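Local atomic coordinates of protein Pcdhgb2 (Mus musculus, PDB entry 5SZR), a protein that probably mediates calcium-dependent cell adhesion and may help establish specific neuronal connections in the brain, here seen through its extracellular cadherin domains 3-6. Residues Pro120-Thr134 / Asn163-Glu176. Residues are numbered along the deposited sequence; the frame is centred on the assembly and turned at random.
Sequences PEDSPLGTVIALIKT and NYYKLVTDRTLDRE. With CA (calcium ion), chain M; CA (calcium ion), chain N.
E121 shares calcium with D174 and E176 and takes a hydrogen bond from R175 N, a worked example of how cadherin repeats tie a β-sandwich to its interdomain joint. Its extended chain sends OE2 to one calcium ion (2.4 Å) and OE1 to the other. E176 OE1 bridges both ions, more loosely at the second, which E176 OE2 also holds; D174 OD1 joins the first at 2.3 Å. The R175 N hydrogen bond meets E121 OE2 from above the carboxylate plane and, with the metal bonds, probably helps hold that group's orientation. Further along, T169 holds the turn before strand 128-134: T169 O accepts from G126 N (2.7 Å), while T169 OG1, at chi1 61° between its backbone N and carbonyl carbon, accepts from T127 N. T169 CG2 meets I129 CD1 at 3.5 Å, the side chains crossing at about a right angle. A classic bulge sets I129 and A130 opposite L167, shifting the antiparallel register by one. K133 runs extended alongside Y164, its CG in off-centre CH-π contact; an alanine here would probably leave the ring freer to turn. D210 and two waters complete the first calcium shell, D207, V208, D210 and D243 the second; calcium, offsetting clustered carboxylates, probably stiffens the link to the following domain.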
loop_
_atom_site.group_PDB
_atom_site.type_symbol
_atom_site.label_atom_id
_atom_site.label_comp_id
_atom_site.label_asym_id
_atom_site.label_seq_id
_atom_site.Cartn_x
_atom_site.Cartn_y
_atom_site.Cartn_z
ATOM N N PRO A 120 -13.560 7.045 8.010
ATOM C CA PRO A 120 -13.037 5.673 8.082
ATOM C C PRO A 120 -13.361 4.861 6.835
ATOM O O PRO A 120 -14.479 4.896 6.318
ATOM C CB PRO A 120 -13.735 5.095 9.316
ATOM C CG PRO A 120 -14.017 6.281 10.170
ATOM C CD PRO A 120 -14.285 7.426 9.235
ATOM N N GLU A 121 -12.364 4.107 6.366
ATOM C CA GLU A 121 -12.520 3.321 5.148
ATOM C C GLU A 121 -13.518 2.180 5.303
ATOM O O GLU A 121 -13.971 1.630 4.296
ATOM C CB GLU A 121 -11.167 2.757 4.715
ATOM C CG GLU A 121 -10.616 1.683 5.632
ATOM C CD GLU A 121 -9.308 1.119 5.124
ATOM O OE1 GLU A 121 -8.393 0.904 5.946
ATOM O OE2 GLU A 121 -9.191 0.903 3.900
ATOM N N ASP A 122 -13.860 1.799 6.532
ATOM C CA ASP A 122 -14.833 0.741 6.760
ATOM C C ASP A 122 -16.222 1.294 7.063
ATOM O O ASP A 122 -17.082 0.558 7.559
ATOM C CB ASP A 122 -14.356 -0.189 7.882
ATOM C CG ASP A 122 -14.258 0.509 9.229
ATOM O OD1 ASP A 122 -14.275 -0.194 10.261
ATOM O OD2 ASP A 122 -14.163 1.752 9.261
ATOM N N SER A 123 -16.454 2.570 6.765
ATOM C CA SER A 123 -17.760 3.177 6.966
ATOM C C SER A 123 -18.833 2.375 6.234
ATOM O O SER A 123 -18.651 2.034 5.059
ATOM C CB SER A 123 -17.762 4.624 6.469
ATOM O OG SER A 123 -17.080 5.476 7.373
ATOM N N PRO A 124 -19.947 2.055 6.887
ATOM C CA PRO A 124 -21.019 1.327 6.203
ATOM C C PRO A 124 -21.612 2.147 5.065
ATOM O O PRO A 124 -21.473 3.373 4.997
ATOM C CB PRO A 124 -22.061 1.093 7.306
ATOM C CG PRO A 124 -21.405 1.480 8.589
ATOM C CD PRO A 124 -20.314 2.438 8.259
ATOM N N LEU A 125 -22.286 1.440 4.161
ATOM C CA LEU A 125 -23.097 2.094 3.143
ATOM C C LEU A 125 -24.127 3.006 3.796
ATOM O O LEU A 125 -24.789 2.624 4.766
ATOM C CB LEU A 125 -23.793 1.047 2.277
ATOM C CG LEU A 125 -22.832 0.130 1.526
ATOM C CD1 LEU A 125 -23.579 -0.798 0.581
ATOM C CD2 LEU A 125 -21.836 0.980 0.773
ATOM N N GLY A 126 -24.254 4.214 3.268
ATOM C CA GLY A 126 -25.187 5.174 3.814
ATOM C C GLY A 126 -24.656 6.025 4.942
ATOM O O GLY A 126 -25.450 6.690 5.618
ATOM N N THR A 127 -23.346 6.028 5.169
ATOM C CA THR A 127 -22.767 6.881 6.196
ATOM C C THR A 127 -22.872 8.343 5.779
ATOM O O THR A 127 -22.616 8.694 4.624
ATOM C CB THR A 127 -21.303 6.503 6.439
ATOM O OG1 THR A 127 -21.220 5.120 6.807
ATOM C CG2 THR A 127 -20.705 7.348 7.558
ATOM N N VAL A 128 -23.261 9.193 6.726
ATOM C CA VAL A 128 -23.510 10.604 6.442
ATOM C C VAL A 128 -22.180 11.348 6.483
ATOM O O VAL A 128 -21.583 11.516 7.548
ATOM C CB VAL A 128 -24.510 11.206 7.432
ATOM C CG1 VAL A 128 -24.710 12.686 7.139
ATOM C CG2 VAL A 128 -25.826 10.456 7.357
ATOM N N ILE A 129 -21.718 11.803 5.320
ATOM C CA ILE A 129 -20.429 12.477 5.231
ATOM C C ILE A 129 -20.547 13.953 5.571
ATOM O O ILE A 129 -19.687 14.507 6.260
ATOM C CB ILE A 129 -19.832 12.286 3.826
ATOM C CG1 ILE A 129 -19.724 10.805 3.478
ATOM C CG2 ILE A 129 -18.463 12.940 3.736
ATOM C CD1 ILE A 129 -19.166 10.582 2.105
ATOM N N ALA A 130 -21.598 14.615 5.092
ATOM C CA ALA A 130 -21.697 16.057 5.245
ATOM C C ALA A 130 -23.155 16.470 5.143
ATOM O O ALA A 130 -23.976 15.783 4.531
ATOM C CB ALA A 130 -20.856 16.787 4.192
ATOM N N LEU A 131 -23.460 17.609 5.755
ATOM C CA LEU A 131 -24.781 18.213 5.688
ATOM C C LEU A 131 -24.718 19.429 4.772
ATOM O O LEU A 131 -23.830 20.277 4.917
ATOM C CB LEU A 131 -25.271 18.598 7.084
ATOM C CG LEU A 131 -25.369 17.406 8.039
ATOM C CD1 LEU A 131 -25.767 17.855 9.436
ATOM C CD2 LEU A 131 -26.349 16.374 7.502
ATOM N N ILE A 132 -25.653 19.500 3.827
ATOM C CA ILE A 132 -25.656 20.505 2.771
ATOM C C ILE A 132 -26.918 21.349 2.905
ATOM O O ILE A 132 -28.018 20.807 3.060
ATOM C CB ILE A 132 -25.595 19.855 1.376
ATOM C CG1 ILE A 132 -24.467 18.814 1.300
ATOM C CG2 ILE A 132 -25.466 20.915 0.294
ATOM C CD1 ILE A 132 -23.091 19.364 1.551
ATOM N N LYS A 133 -26.759 22.670 2.833
ATOM C CA LYS A 133 -27.876 23.607 2.849
ATOM C C LYS A 133 -27.674 24.631 1.743
ATOM O O LYS A 133 -26.548 25.064 1.489
ATOM C CB LYS A 133 -27.997 24.313 4.209
ATOM C CG LYS A 133 -29.253 25.148 4.363
ATOM C CD LYS A 133 -29.166 26.079 5.565
ATOM C CE LYS A 133 -30.341 27.048 5.588
ATOM N NZ LYS A 133 -30.189 28.106 6.627
ATOM N N THR A 134 -28.762 25.017 1.082
ATOM C CA THR A 134 -28.705 25.999 0.006
ATOM C C THR A 134 -29.503 27.240 0.371
ATOM O O THR A 134 -30.571 27.150 0.986
ATOM C CB THR A 134 -29.235 25.430 -1.313
ATOM O OG1 THR A 134 -30.647 25.208 -1.212
ATOM C CG2 THR A 134 -28.549 24.124 -1.628
ATOM N N ASN A 163 -34.226 22.196 0.393
ATOM C CA ASN A 163 -32.980 22.942 0.566
ATOM C C ASN A 163 -32.017 22.273 1.539
ATOM O O ASN A 163 -30.996 22.878 1.895
ATOM C CB ASN A 163 -33.220 24.387 1.018
ATOM C CG ASN A 163 -34.252 25.096 0.174
ATOM O OD1 ASN A 163 -34.344 24.868 -1.033
ATOM N ND2 ASN A 163 -35.045 25.956 0.805
ATOM N N TYR A 164 -32.293 21.047 1.978
ATOM C CA TYR A 164 -31.414 20.329 2.898
ATOM C C TYR A 164 -31.040 18.977 2.306
ATOM O O TYR A 164 -31.916 18.212 1.883
ATOM C CB TYR A 164 -32.077 20.147 4.267
ATOM C CG TYR A 164 -32.205 21.436 5.044
ATOM C CD1 TYR A 164 -31.199 21.850 5.910
ATOM C CD2 TYR A 164 -33.325 22.245 4.906
ATOM C CE1 TYR A 164 -31.311 23.033 6.619
ATOM C CE2 TYR A 164 -33.443 23.424 5.608
ATOM C CZ TYR A 164 -32.436 23.813 6.464
ATOM O OH TYR A 164 -32.555 24.991 7.161
ATOM N N TYR A 165 -29.744 18.685 2.281
ATOM C CA TYR A 165 -29.240 17.444 1.718
ATOM C C TYR A 165 -28.278 16.776 2.689
ATOM O O TYR A 165 -27.626 17.436 3.503
ATOM C CB TYR A 165 -28.516 17.670 0.380
ATOM C CG TYR A 165 -29.373 18.248 -0.729
ATOM C CD1 TYR A 165 -30.015 17.421 -1.642
ATOM C CD2 TYR A 165 -29.520 19.620 -0.874
ATOM C CE1 TYR A 165 -30.784 17.942 -2.660
ATOM C CE2 TYR A 165 -30.292 20.151 -1.889
ATOM C CZ TYR A 165 -30.921 19.309 -2.782
ATOM O OH TYR A 165 -31.694 19.841 -3.797
ATOM N N LYS A 166 -28.198 15.453 2.591
ATOM C CA LYS A 166 -27.162 14.671 3.250
ATOM C C LYS A 166 -26.321 14.013 2.167
ATOM O O LYS A 166 -26.860 13.323 1.295
ATOM C CB LYS A 166 -27.757 13.618 4.187
ATOM C CG LYS A 166 -28.405 14.196 5.428
ATOM C CD LYS A 166 -28.866 13.105 6.375
ATOM C CE LYS A 166 -29.734 13.676 7.488
ATOM N NZ LYS A 166 -30.112 12.638 8.486
ATOM N N LEU A 167 -25.013 14.257 2.206
ATOM C CA LEU A 167 -24.077 13.562 1.332
ATOM C C LEU A 167 -23.715 12.230 1.974
ATOM O O LEU A 167 -23.155 12.201 3.077
ATOM C CB LEU A 167 -22.830 14.410 1.100
ATOM C CG LEU A 167 -21.795 13.824 0.137
ATOM C CD1 LEU A 167 -22.385 13.698 -1.263
ATOM C CD2 LEU A 167 -20.535 14.676 0.118
ATOM N N VAL A 168 -24.041 11.128 1.299
ATOM C CA VAL A 168 -23.873 9.801 1.872
ATOM C C VAL A 168 -23.049 8.927 0.934
ATOM O O VAL A 168 -23.004 9.140 -0.280
ATOM C CB VAL A 168 -25.227 9.124 2.173
ATOM C CG1 VAL A 168 -26.110 10.049 3.002
ATOM C CG2 VAL A 168 -25.919 8.712 0.881
ATOM N N THR A 169 -22.388 7.930 1.525
ATOM C CA THR A 169 -21.722 6.892 0.752
ATOM C C THR A 169 -22.743 5.882 0.247
ATOM O O THR A 169 -23.710 5.556 0.939
ATOM C CB THR A 169 -20.679 6.160 1.596
ATOM O OG1 THR A 169 -21.324 5.542 2.715
ATOM C CG2 THR A 169 -19.608 7.108 2.096
ATOM N N ASP A 170 -22.526 5.393 -0.973
ATOM C CA ASP A 170 -23.272 4.251 -1.488
ATOM C C ASP A 170 -22.323 3.194 -2.043
ATOM O O ASP A 170 -22.716 2.395 -2.899
ATOM C CB ASP A 170 -24.282 4.683 -2.553
ATOM C CG ASP A 170 -23.617 5.120 -3.838
ATOM O OD1 ASP A 170 -24.192 4.878 -4.922
ATOM O OD2 ASP A 170 -22.515 5.701 -3.760
ATOM N N ARG A 171 -21.082 3.181 -1.564
ATOM C CA ARG A 171 -20.042 2.297 -2.061
ATOM C C ARG A 171 -19.051 2.060 -0.932
ATOM O O ARG A 171 -18.745 2.981 -0.170
ATOM C CB ARG A 171 -19.347 2.909 -3.283
ATOM C CG ARG A 171 -18.304 2.035 -3.945
ATOM C CD ARG A 171 -17.670 2.760 -5.128
ATOM N NE ARG A 171 -18.661 3.149 -6.127
ATOM C CZ ARG A 171 -18.391 3.867 -7.214
ATOM N NH1 ARG A 171 -17.153 4.283 -7.446
ATOM N NH2 ARG A 171 -19.358 4.169 -8.067
ATOM N N THR A 172 -18.576 0.823 -0.808
ATOM C CA THR A 172 -17.555 0.517 0.185
ATOM C C THR A 172 -16.256 1.232 -0.162
ATOM O O THR A 172 -15.840 1.269 -1.324
ATOM C CB THR A 172 -17.307 -0.988 0.265
ATOM O OG1 THR A 172 -17.228 -1.523 -1.060
ATOM C CG2 THR A 172 -18.426 -1.682 1.025
ATOM N N LEU A 173 -15.616 1.799 0.854
ATOM C CA LEU A 173 -14.390 2.551 0.661
ATOM C C LEU A 173 -13.175 1.648 0.852
ATOM O O LEU A 173 -13.272 0.521 1.345
ATOM C CB LEU A 173 -14.348 3.737 1.619
ATOM C CG LEU A 173 -15.534 4.701 1.439
ATOM C CD1 LEU A 173 -15.730 5.572 2.668
ATOM C CD2 LEU A 173 -15.341 5.559 0.199
ATOM N N ASP A 174 -12.011 2.156 0.441
ATOM C CA ASP A 174 -10.767 1.399 0.573
ATOM C C ASP A 174 -9.615 2.400 0.513
ATOM O O ASP A 174 -9.284 2.896 -0.568
ATOM C CB ASP A 174 -10.646 0.340 -0.512
ATOM C CG ASP A 174 -9.360 -0.467 -0.402
ATOM O OD1 ASP A 174 -8.690 -0.393 0.649
ATOM O OD2 ASP A 174 -9.020 -1.181 -1.368
ATOM N N ARG A 175 -9.010 2.672 1.673
ATOM C CA ARG A 175 -7.904 3.623 1.728
ATOM C C ARG A 175 -6.740 3.164 0.863
ATOM O O ARG A 175 -6.069 3.985 0.226
ATOM C CB ARG A 175 -7.440 3.816 3.171
ATOM C CG ARG A 175 -6.452 4.957 3.337
ATOM C CD ARG A 175 -5.616 4.798 4.586
ATOM N NE ARG A 175 -4.679 3.684 4.469
ATOM C CZ ARG A 175 -3.480 3.777 3.901
ATOM N NH1 ARG A 175 -3.074 4.933 3.398
ATOM N NH2 ARG A 175 -2.685 2.716 3.836
ATOM N N GLU A 176 -6.484 1.855 0.828
ATOM C CA GLU A 176 -5.357 1.339 0.062
ATOM C C GLU A 176 -5.519 1.574 -1.437
ATOM O O GLU A 176 -4.518 1.574 -2.162
ATOM C CB GLU A 176 -5.161 -0.150 0.365
ATOM C CG GLU A 176 -4.437 -0.431 1.687
ATOM C CD GLU A 176 -5.295 -0.170 2.917
ATOM O OE1 GLU A 176 -6.491 -0.532 2.902
ATOM O OE2 GLU A 176 -4.774 0.396 3.904
HETATM CA CA CA M . -8.699 -1.232 2.835
HETATM CA CA CA N . -6.135 -0.474 5.728
HETATM O O HOH W 1 -19.761 3.124 2.462
HETATM O O HOH W 2 -10.881 -1.758 2.003
HETATM O O HOH W 3 -7.789 -3.327 1.792
#